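Local coordinates for protein prolyl-tRNA synthetase (Naegleria fowleri, PDB 6UYH) that probably catalyses the ATP-dependent attachment of proline to its cognate tRNA, as a class II aminoacyl-tRNA synthetase, and binds the inhibitor halofuginone, at residues L78-T81 and K82-E86; K192-Y195 and E196-A200; L476-P479 and L480-S484. All blocks are in the same frame, centred on the assembly; numbering follows the deposited sequence. Where two conformers were deposited one is given.

Interaction 1: residues L78-T81 and K82-E86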
ATOM      1  N   LEU A  78      -7.416  -4.512  -9.964  1.00 14.21           N
ATOM      2  CA  LEU A  78      -8.351  -3.391  -9.924  1.00 12.21           C
ATOM      3  C   LEU A  78      -9.541  -3.619 -10.844  1.00 15.40           C
ATOM      4  O   LEU A  78     -10.631  -3.104 -10.590  1.00 18.69           O
ATOM      5  CB  LEU A  78      -7.618  -2.103 -10.355  1.00 15.95           C
ATOM      6  CG  LEU A  78      -8.449  -0.845 -10.633  1.00 18.16           C
ATOM      7  CD1 LEU A  78      -9.048  -0.285  -9.346  1.00 20.64           C
ATOM      8  CD2 LEU A  78      -7.588   0.205 -11.335  1.00 23.43           C
ATOM      9  N   PHE A  79      -9.341  -4.357 -11.928  1.00 16.81           N
ATOM     10  CA  PHE A  79     -10.372  -4.520 -12.942  1.00 18.70           C
ATOM     11  C   PHE A  79     -11.177  -5.775 -12.684  1.00 19.36           C
ATOM     12  O   PHE A  79     -10.645  -6.790 -12.227  1.00 17.18           O
ATOM     13  CB  PHE A  79      -9.755  -4.605 -14.336  1.00 16.67           C
ATOM     14  CG  PHE A  79      -9.054  -3.355 -14.758  1.00 20.31           C
ATOM     15  CD1 PHE A  79      -9.737  -2.145 -14.794  1.00 23.15           C
ATOM     16  CD2 PHE A  79      -7.719  -3.381 -15.126  1.00 27.63           C
ATOM     17  CE1 PHE A  79      -9.094  -0.979 -15.190  1.00 27.59           C
ATOM     18  CE2 PHE A  79      -7.073  -2.223 -15.517  1.00 30.19           C
ATOM     19  CZ  PHE A  79      -7.755  -1.024 -15.552  1.00 29.38           C
ATOM     20  N   VAL A  80     -12.460  -5.715 -13.032  1.00 16.36           N
ATOM     21  CA  VAL A  80     -13.343  -6.869 -12.909  1.00 16.84           C
ATOM     22  C   VAL A  80     -14.242  -6.905 -14.136  1.00 17.37           C
ATOM     23  O   VAL A  80     -14.687  -5.860 -14.625  1.00 20.34           O
ATOM     24  CB  VAL A  80     -14.144  -6.831 -11.582  1.00 17.53           C
ATOM     25  CG1 VAL A  80     -14.997  -5.547 -11.466  1.00 20.82           C
ATOM     26  CG2 VAL A  80     -15.021  -8.083 -11.428  1.00 16.49           C
ATOM     27  N   THR A  81     -14.483  -8.110 -14.656  1.00 17.27           N
ATOM     28  CA  THR A  81     -15.341  -8.236 -15.827  1.00 18.47           C
ATOM     29  C   THR A  81     -16.811  -8.067 -15.455  1.00 19.29           C
ATOM     30  O   THR A  81     -17.228  -8.253 -14.307  1.00 20.09           O
ATOM     31  CB  THR A  81     -15.163  -9.587 -16.533  1.00 21.27           C
ATOM     32  OG1 THR A  81     -15.470 -10.662 -15.630  1.00 22.41           O
ATOM     33  CG2 THR A  81     -13.730  -9.745 -17.081  1.00 18.80           C
ATOM     34  N   LYS A  82     -17.598  -7.693 -16.463  1.00 20.13           N
ATOM     35  CA  LYS A  82     -19.048  -7.667 -16.302  1.00 22.64           C
ATOM     36  C   LYS A  82     -19.567  -9.045 -15.906  1.00 24.69           C
ATOM     37  O   LYS A  82     -20.409  -9.169 -15.007  1.00 25.30           O
ATOM     38  CB  LYS A  82     -19.694  -7.193 -17.606  1.00 23.09           C
ATOM     39  CG  LYS A  82     -21.176  -6.828 -17.480  1.00 30.95           C
ATOM     40  CD  LYS A  82     -21.735  -6.257 -18.786  1.00 37.52           C
ATOM     41  CE  LYS A  82     -21.629  -7.246 -19.928  1.00 44.21           C
ATOM     42  NZ  LYS A  82     -22.362  -6.770 -21.143  1.00 48.97           N
ATOM     43  N   ARG A  83     -19.040 -10.096 -16.545  1.00 25.46           N
ATOM     44  CA  ARG A  83     -19.457 -11.466 -16.251  1.00 27.97           C
ATOM     45  C   ARG A  83     -19.254 -11.800 -14.775  1.00 27.44           C
ATOM     46  O   ARG A  83     -20.154 -12.343 -14.117  1.00 27.46           O
ATOM     47  CB  ARG A  83     -18.684 -12.433 -17.158  1.00 30.71           C
ATOM     48  CG  ARG A  83     -18.568 -13.882 -16.691  1.00 31.66           C
ATOM     49  CD  ARG A  83     -19.822 -14.694 -16.908  1.00 35.70           C
ATOM     50  NE  ARG A  83     -20.459 -14.375 -18.176  1.00 41.67           N
ATOM     51  CZ  ARG A  83     -21.597 -14.917 -18.600  1.00 45.69           C
ATOM     52  NH1 ARG A  83     -22.227 -15.824 -17.854  1.00 34.62           N
ATOM     53  NH2 ARG A  83     -22.105 -14.548 -19.772  1.00 44.03           N
ATOM     54  N   ALA A  84     -18.079 -11.467 -14.236  1.00 22.93           N
ATOM     55  CA  ALA A  84     -17.785 -11.752 -12.837  1.00 23.35           C
ATOM     56  C   ALA A  84     -18.675 -10.931 -11.918  1.00 26.45           C
ATOM     57  O   ALA A  84     -19.284 -11.462 -10.982  1.00 25.23           O
ATOM     58  CB  ALA A  84     -16.310 -11.461 -12.539  1.00 20.19           C
ATOM     59  N   LEU A  85     -18.751  -9.627 -12.172  1.00 24.01           N
ATOM     60  CA  LEU A  85     -19.542  -8.740 -11.330  1.00 30.45           C
ATOM     61  C   LEU A  85     -20.991  -9.192 -11.252  1.00 30.34           C
ATOM     62  O   LEU A  85     -21.582  -9.210 -10.166  1.00 34.25           O
ATOM     63  CB  LEU A  85     -19.442  -7.320 -11.875  1.00 37.20           C
ATOM     64  CG  LEU A  85     -19.508  -6.112 -10.957  1.00 36.26           C
ATOM     65  CD1 LEU A  85     -18.586  -6.269  -9.762  1.00 25.90           C
ATOM     66  CD2 LEU A  85     -19.137  -4.886 -11.796  1.00 27.42           C
ATOM     67  N   GLU A  86     -21.582  -9.568 -12.391  1.00 23.77           N
ATOM     68  CA  GLU A  86     -22.985  -9.957 -12.451  1.00 30.06           C
ATOM     69  C   GLU A  86     -23.238 -11.370 -11.942  1.00 31.92           C
ATOM     70  O   GLU A  86     -24.389 -11.815 -11.952  1.00 34.04           O
ATOM     71  CB  GLU A  86     -23.513  -9.821 -13.883  1.00 35.52           C
ATOM     72  CG  GLU A  86     -23.582  -8.381 -14.375  1.00 41.05           C
ATOM     73  CD  GLU A  86     -24.187  -8.264 -15.766  1.00 46.93           C
ATOM     74  OE1 GLU A  86     -24.372  -9.307 -16.433  1.00 48.96           O
ATOM     75  OE2 GLU A  86     -24.476  -7.125 -16.191  1.00 47.44           O
TER

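Interaction 2: residues K192-Y195 and E196-A200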
ATOM      1  N   LYS A 192     -12.699  -2.361  16.911  1.00 20.25           N
ATOM      2  CA  LYS A 192     -12.851  -1.579  18.135  1.00 17.76           C
ATOM      3  C   LYS A 192     -11.491  -1.099  18.644  1.00 21.78           C
ATOM      4  O   LYS A 192     -11.347   0.053  19.062  1.00 20.41           O
ATOM      5  CB  LYS A 192     -13.576  -2.411  19.198  1.00 20.92           C
ATOM      6  CG  LYS A 192     -13.637  -1.794  20.600  1.00 28.01           C
ATOM      7  CD  LYS A 192     -12.494  -2.306  21.456  1.00 31.60           C
ATOM      8  CE  LYS A 192     -12.796  -2.226  22.940  1.00 30.55           C
ATOM      9  NZ  LYS A 192     -11.709  -2.932  23.674  1.00 34.80           N
ATOM     10  N   ARG A 193     -10.474  -1.967  18.599  1.00 20.67           N
ATOM     11  CA  ARG A 193      -9.155  -1.562  19.084  1.00 19.46           C
ATOM     12  C   ARG A 193      -8.525  -0.488  18.201  1.00 21.22           C
ATOM     13  O   ARG A 193      -7.835   0.403  18.710  1.00 21.48           O
ATOM     14  CB  ARG A 193      -8.237  -2.778  19.192  1.00 19.42           C
ATOM     15  CG  ARG A 193      -8.731  -3.791  20.221  1.00 23.83           C
ATOM     16  CD  ARG A 193      -7.747  -4.940  20.355  1.00 29.98           C
ATOM     17  NE  ARG A 193      -6.447  -4.457  20.800  1.00 29.76           N
ATOM     18  CZ  ARG A 193      -5.301  -5.096  20.595  1.00 33.18           C
ATOM     19  NH1 ARG A 193      -5.289  -6.260  19.956  1.00 29.71           N
ATOM     20  NH2 ARG A 193      -4.168  -4.566  21.027  1.00 34.31           N
ATOM     21  N   VAL A 194      -8.719  -0.557  16.879  1.00 19.61           N
ATOM     22  CA  VAL A 194      -8.216   0.516  16.019  1.00 20.07           C
ATOM     23  C   VAL A 194      -8.811   1.850  16.449  1.00 20.60           C
ATOM     24  O   VAL A 194      -8.093   2.825  16.690  1.00 21.80           O
ATOM     25  CB  VAL A 194      -8.523   0.238  14.535  1.00 17.99           C
ATOM     26  CG1 VAL A 194      -8.215   1.504  13.683  1.00 17.92           C
ATOM     27  CG2 VAL A 194      -7.713  -0.964  14.015  1.00 15.97           C
ATOM     28  N   TYR A 195     -10.137   1.913  16.554  1.00 16.74           N
ATOM     29  CA  TYR A 195     -10.763   3.177  16.915  1.00 16.51           C
ATOM     30  C   TYR A 195     -10.338   3.628  18.310  1.00 20.98           C
ATOM     31  O   TYR A 195      -9.928   4.777  18.501  1.00 21.16           O
ATOM     32  CB  TYR A 195     -12.277   3.056  16.816  1.00 17.73           C
ATOM     33  CG  TYR A 195     -12.781   3.298  15.423  1.00 20.06           C
ATOM     34  CD1 TYR A 195     -13.199   2.245  14.609  1.00 18.15           C
ATOM     35  CD2 TYR A 195     -12.805   4.591  14.898  1.00 16.27           C
ATOM     36  CE1 TYR A 195     -13.666   2.485  13.318  1.00 19.48           C
ATOM     37  CE2 TYR A 195     -13.258   4.836  13.618  1.00 18.93           C
ATOM     38  CZ  TYR A 195     -13.691   3.784  12.833  1.00 19.68           C
ATOM     39  OH  TYR A 195     -14.139   4.051  11.556  1.00 19.60           O
ATOM     40  N   GLU A 196     -10.392   2.725  19.293  1.00 19.17           N
ATOM     41  CA  GLU A 196     -10.202   3.162  20.679  1.00 21.43           C
ATOM     42  C   GLU A 196      -8.722   3.316  21.027  1.00 25.45           C
ATOM     43  O   GLU A 196      -8.324   4.328  21.609  1.00 24.38           O
ATOM     44  CB  GLU A 196     -10.905   2.199  21.636  1.00 22.17           C
ATOM     45  CG  GLU A 196     -12.450   2.241  21.447  1.00 20.76           C
ATOM     46  CD  GLU A 196     -13.246   1.843  22.669  1.00 26.43           C
ATOM     47  OE1 GLU A 196     -12.645   1.480  23.701  1.00 27.83           O
ATOM     48  OE2 GLU A 196     -14.492   1.899  22.591  1.00 24.55           O
ATOM     49  N   GLU A 197      -7.888   2.340  20.655  1.00 21.83           N
ATOM     50  CA  GLU A 197      -6.488   2.359  21.078  1.00 24.77           C
ATOM     51  C   GLU A 197      -5.606   3.232  20.184  1.00 26.56           C
ATOM     52  O   GLU A 197      -4.621   3.795  20.667  1.00 27.26           O
ATOM     53  CB  GLU A 197      -5.926   0.935  21.133  1.00 24.96           C
ATOM     54  CG  GLU A 197      -6.562   0.072  22.220  1.00 25.01           C
ATOM     55  CD  GLU A 197      -6.106  -1.389  22.188  1.00 33.30           C
ATOM     56  OE1 GLU A 197      -6.847  -2.240  22.722  1.00 34.99           O
ATOM     57  OE2 GLU A 197      -5.021  -1.694  21.634  1.00 35.03           O
ATOM     58  N   LEU A 198      -5.923   3.373  18.899  1.00 22.92           N
ATOM     59  CA  LEU A 198      -5.149   4.234  18.010  0.61 18.92           C
ATOM     60  C   LEU A 198      -5.753   5.625  17.857  1.00 23.84           C
ATOM     61  O   LEU A 198      -5.034   6.627  17.940  1.00 22.83           O
ATOM     62  CB  LEU A 198      -5.005   3.592  16.621  0.61 18.95           C
ATOM     63  CG  LEU A 198      -4.130   2.341  16.538  0.61 21.16           C
ATOM     64  CD1 LEU A 198      -4.015   1.879  15.095  0.61 22.02           C
ATOM     65  CD2 LEU A 198      -2.763   2.630  17.133  0.61 23.98           C
ATOM     66  N   LEU A 199      -7.063   5.704  17.612  1.00 23.51           N
ATOM     67  CA  LEU A 199      -7.733   6.959  17.273  1.00 17.60           C
ATOM     68  C   LEU A 199      -8.447   7.618  18.446  1.00 20.27           C
ATOM     69  O   LEU A 199      -8.969   8.730  18.279  1.00 18.87           O
ATOM     70  CB  LEU A 199      -8.739   6.718  16.135  1.00 15.93           C
ATOM     71  CG  LEU A 199      -8.143   6.008  14.905  1.00 18.00           C
ATOM     72  CD1 LEU A 199      -9.198   5.777  13.834  1.00 18.54           C
ATOM     73  CD2 LEU A 199      -6.949   6.777  14.327  1.00 18.31           C
ATOM     74  N   ALA A 200      -8.483   6.962  19.611  1.00 18.08           N
ATOM     75  CA  ALA A 200      -9.171   7.462  20.807  1.00 18.85           C
ATOM     76  C   ALA A 200     -10.641   7.781  20.528  1.00 21.08           C
ATOM     77  O   ALA A 200     -11.200   8.731  21.074  1.00 20.12           O
ATOM     78  CB  ALA A 200      -8.444   8.678  21.394  1.00 23.60           C
TER
HETATM   79  O   HOH W   1      -9.362  -1.451  23.136  1.00 33.19           O

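Interaction 3: residues L476-P479 and L480-S484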
ATOM      1  N   LEU A 476     -28.991   1.970  13.227  1.00 21.94           N
ATOM      2  CA  LEU A 476     -27.541   1.997  13.333  1.00 21.98           C
ATOM      3  C   LEU A 476     -27.014   0.600  13.638  1.00 23.53           C
ATOM      4  O   LEU A 476     -26.244   0.034  12.858  1.00 24.19           O
ATOM      5  CB  LEU A 476     -27.134   3.022  14.399  1.00 22.18           C
ATOM      6  CG  LEU A 476     -27.759   4.406  14.152  1.00 20.48           C
ATOM      7  CD1 LEU A 476     -27.408   5.372  15.292  1.00 23.90           C
ATOM      8  CD2 LEU A 476     -27.361   4.975  12.778  1.00 22.02           C
ATOM      9  N   CYS A 477     -27.494  -0.008  14.719  1.00 23.41           N
ATOM     10  CA  CYS A 477     -27.193  -1.404  14.993  1.00 24.48           C
ATOM     11  C   CYS A 477     -28.134  -1.880  16.083  1.00 21.31           C
ATOM     12  O   CYS A 477     -28.759  -1.082  16.783  1.00 19.57           O
ATOM     13  CB  CYS A 477     -25.746  -1.595  15.436  1.00 22.92           C
ATOM     14  SG  CYS A 477     -25.407  -0.874  17.049  1.00 24.92           S
ATOM     15  N   VAL A 478     -28.218  -3.197  16.225  1.00 17.16           N
ATOM     16  CA  VAL A 478     -28.762  -3.818  17.428  1.00 17.11           C
ATOM     17  C   VAL A 478     -27.576  -4.139  18.338  1.00 17.20           C
ATOM     18  O   VAL A 478     -26.787  -5.053  18.013  1.00 17.76           O
ATOM     19  CB  VAL A 478     -29.575  -5.074  17.093  1.00 19.87           C
ATOM     20  CG1 VAL A 478     -30.157  -5.682  18.363  1.00 22.39           C
ATOM     21  CG2 VAL A 478     -30.680  -4.736  16.089  1.00 25.44           C
ATOM     22  N   PRO A 479     -27.376  -3.402  19.428  1.00 17.36           N
ATOM     23  CA  PRO A 479     -26.162  -3.593  20.238  1.00 22.98           C
ATOM     24  C   PRO A 479     -25.986  -5.042  20.676  1.00 25.42           C
ATOM     25  O   PRO A 479     -26.946  -5.696  21.096  1.00 21.41           O
ATOM     26  CB  PRO A 479     -26.398  -2.668  21.437  1.00 22.43           C
ATOM     27  CG  PRO A 479     -27.268  -1.574  20.893  1.00 21.42           C
ATOM     28  CD  PRO A 479     -28.193  -2.271  19.909  1.00 17.48           C
ATOM     29  N   LEU A 480     -24.744  -5.550  20.553  1.00 19.77           N
ATOM     30  CA  LEU A 480     -24.444  -6.908  21.007  1.00 21.81           C
ATOM     31  C   LEU A 480     -24.727  -7.080  22.492  1.00 24.27           C
ATOM     32  O   LEU A 480     -25.272  -8.110  22.917  1.00 24.74           O
ATOM     33  CB  LEU A 480     -22.977  -7.261  20.730  1.00 20.29           C
ATOM     34  CG  LEU A 480     -22.474  -7.191  19.298  1.00 24.12           C
ATOM     35  CD1 LEU A 480     -21.049  -7.709  19.252  1.00 22.72           C
ATOM     36  CD2 LEU A 480     -23.377  -8.003  18.387  1.00 24.11           C
ATOM     37  N   ASP A 481     -24.330  -6.103  23.302  1.00 21.76           N
ATOM     38  CA  ASP A 481     -24.487  -6.176  24.753  1.00 19.57           C
ATOM     39  C   ASP A 481     -25.773  -5.444  25.127  1.00 21.13           C
ATOM     40  O   ASP A 481     -25.822  -4.213  25.112  1.00 25.57           O
ATOM     41  CB  ASP A 481     -23.271  -5.562  25.442  1.00 28.45           C
ATOM     42  CG  ASP A 481     -23.299  -5.724  26.951  1.00 34.86           C
ATOM     43  OD1 ASP A 481     -24.312  -6.207  27.509  1.00 29.55           O
ATOM     44  OD2 ASP A 481     -22.290  -5.357  27.584  1.00 37.84           O
ATOM     45  N   GLN A 482     -26.824  -6.204  25.446  1.00 20.94           N
ATOM     46  CA  GLN A 482     -28.101  -5.632  25.858  1.00 24.29           C
ATOM     47  C   GLN A 482     -28.291  -5.650  27.373  1.00 28.30           C
ATOM     48  O   GLN A 482     -29.387  -5.331  27.855  1.00 28.74           O
ATOM     49  CB  GLN A 482     -29.262  -6.385  25.179  1.00 21.25           C
ATOM     50  CG  GLN A 482     -29.147  -6.419  23.652  1.00 24.41           C
ATOM     51  CD  GLN A 482     -30.206  -5.582  22.947  1.00 25.84           C
ATOM     52  OE1 GLN A 482     -31.344  -5.483  23.407  1.00 20.41           O
ATOM     53  NE2 GLN A 482     -29.830  -4.974  21.820  1.00 21.00           N
ATOM     54  N   SER A 483     -27.241  -5.975  28.136  1.00 25.67           N
ATOM     55  CA  SER A 483     -27.418  -6.304  29.549  1.00 31.35           C
ATOM     56  C   SER A 483     -27.791  -5.091  30.392  1.00 29.79           C
ATOM     57  O   SER A 483     -28.412  -5.251  31.447  1.00 31.96           O
ATOM     58  CB  SER A 483     -26.148  -6.950  30.106  1.00 29.47           C
ATOM     59  OG  SER A 483     -25.069  -6.034  30.079  1.00 33.48           O
ATOM     60  N   SER A 484     -27.427  -3.885  29.970  1.00 31.17           N
ATOM     61  CA  SER A 484     -27.719  -2.694  30.762  1.00 35.25           C
ATOM     62  C   SER A 484     -29.034  -2.029  30.379  1.00 36.69           C
ATOM     63  O   SER A 484     -29.406  -1.026  30.998  1.00 34.83           O
ATOM     64  CB  SER A 484     -26.590  -1.670  30.625  1.00 33.84           C
ATOM     65  OG  SER A 484     -26.687  -0.989  29.382  1.00 34.24           O
TER

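Interaction 1: residues L78-T81 and K82-E86
Val80 lays its two methyl groups against the first turn of the helix that follows it, CG2 on the methyl of Ala84 and CG1 on one branch of Leu85. The CG2 to Ala84 CB separation is 3.8 Å. Val80 CG1 meets Leu85 CD1 at 4.0 Å, the two side chains crossing at about a right angle. The valine is itself held by strand pairing with Ala115 and is covered by Ile123 and Thr122 of helix 121-131.

Next along the chain, Thr81 makes the turn from strand into helix. It occupies the N-cap position, and its hydroxyl supplies an acceptor for an N-H of the first turn, which has no preceding helical carbonyl to bond: Ala84 N donates to Thr81 OG1 over 3.1 Å with an N-H...O angle of 157°. A chi1 of 59° sets OG1 between the backbone N and the carbonyl carbon, the rotation that swings it under the first turn. The same oxygen hydrogen-bonds to Asp40 of the second subunit, so the cap is tied to the dimer interface.

The main chain adds a second grip, for Leu85 N donates to Thr81 O at 3.0 Å and nearly straight, 171° at the hydrogen. Leu85 CB rests 3.4 Å from Thr81 O, and Ala84 CB approaches Thr81 OG1 to 3.3 Å, leaving both Thr81 oxygens flanked by carbon. The side chain of Leu85 comes to about 4 Å (nearest atoms) from the bound halofuginone. On the strand side, the carbonyl of Phe79 accepts a hydrogen bond from Tyr39 of the second subunit.

Interaction 2: residues K192-Y195 and E196-A200
Arg193 reaches forward one helical turn and grips the carboxylate of Glu197 side-on, using NE and NH2, one for each oxygen. Arg193 NE donates to Glu197 OE1 at 3.0 Å, arriving from above the carboxylate plane. Arg193 NH2 meets Glu197 OE2 at 3.1 Å on its syn lone pair. Both oxygens lie near the guanidinium plane, yet the two flat groups are turned 50° against each other, so the pairing is bidentate without being coplanar. The arginine chain bends at chi3 (61°), bringing NE round to face the glutamate.

Glu197 OE1 has a further donor: a water gives it a hydrogen bond of 2.7 Å and accepts one from Lys192 NZ, linking the lysine to the salt bridge. Glu196 turns elsewhere. Its OE2 forms a salt bridge with Arg410 and accepts from Val203 N, while Lys192 NZ stays 4.5 Å from Glu196 OE1, too far for a direct ion pair. The opposite charges nearby would probably still favour the carboxylate form.

Along the backbone, Lys192 O accepts from Glu196 N and Arg193 O from Glu197 N in the usual helical way. Val194 O then serves two donors, Leu198 N at 3.1 Å and Leu199 N at 3.2 Å, the latter nearly along the C=O axis; Leu199 N makes a second, weak bond to Tyr195 O. Glu197 O accepts from Arg294, and Leu199 O from His283. Tyr195 places CD2 3.9 Å from Leu199 CD1, and its hydroxyl is paired with Gly236 O, a residue of the nucleotide pocket. The two donors on Val194 O mark a wider pi-type turn near the helix end, after which Ala200 leaves helical angles with positive phi, inside the class II synthetase core and beside the AMPPNP site.

Interaction 3: residues L476-P479 and L480-S484
From Pro479, still extended at the end of strand 474-479, the chain turns sharply as it takes up helical backbone angles at Leu480 and enters a loop without regular structure. Gln482 reaches back across this corner, and its NE2 donates to Pro479 O over 3.1 Å. The bond is close to straight at 166° and lies in the carbonyl plane on a lone pair, with the acceptor also in the plane of the glutamine amide. A bend at chi2 (-111°) brings the amide round to the strand end. There NE2 also packs against Val478 CG1 at 3.5 Å and Pro479 CD at 3.7 Å, while Gln482 CG sits 3.4 Å from Pro479 O. The same NE2 donates to Trp506 O, so one amide nitrogen serves two carbonyls.

Just beyond the corner, Asp481 OD1 accepts from Ser483 N at 3.0 Å and from Ser483 OG at 2.7 Å, the hydroxyl on its syn lone pair. Leu480 packs back on Phe185 and Leu188 of helix 177-198. This is a strand exit secured by a side-chain to main-chain bond and followed by an Asx turn, within the C-terminal region of prolyl-tRNA synthetase.

Overall arrangement
The contacts follow in series along the chain, each local to one turn or corner. Interaction 1 stands apart, its centre about 35 Å from that of interaction 2 and about 37 Å from that of interaction 3, at the outer strand of a three-stranded antiparallel sheet bordering the second subunit. Interactions 2 and 3 are nearer, nearest atoms about 9 Å apart. Helix 177-198 connects them, carrying interaction 2 while its earlier residues pack on the corner of interaction 3. Strand 474-479 pairs with strand 204-207, which follows that helix, so the C-terminal region is built onto the catalytic core. Interaction 1 lies by the inhibitor through Leu85, interaction 2 by the nucleotide through Tyr195.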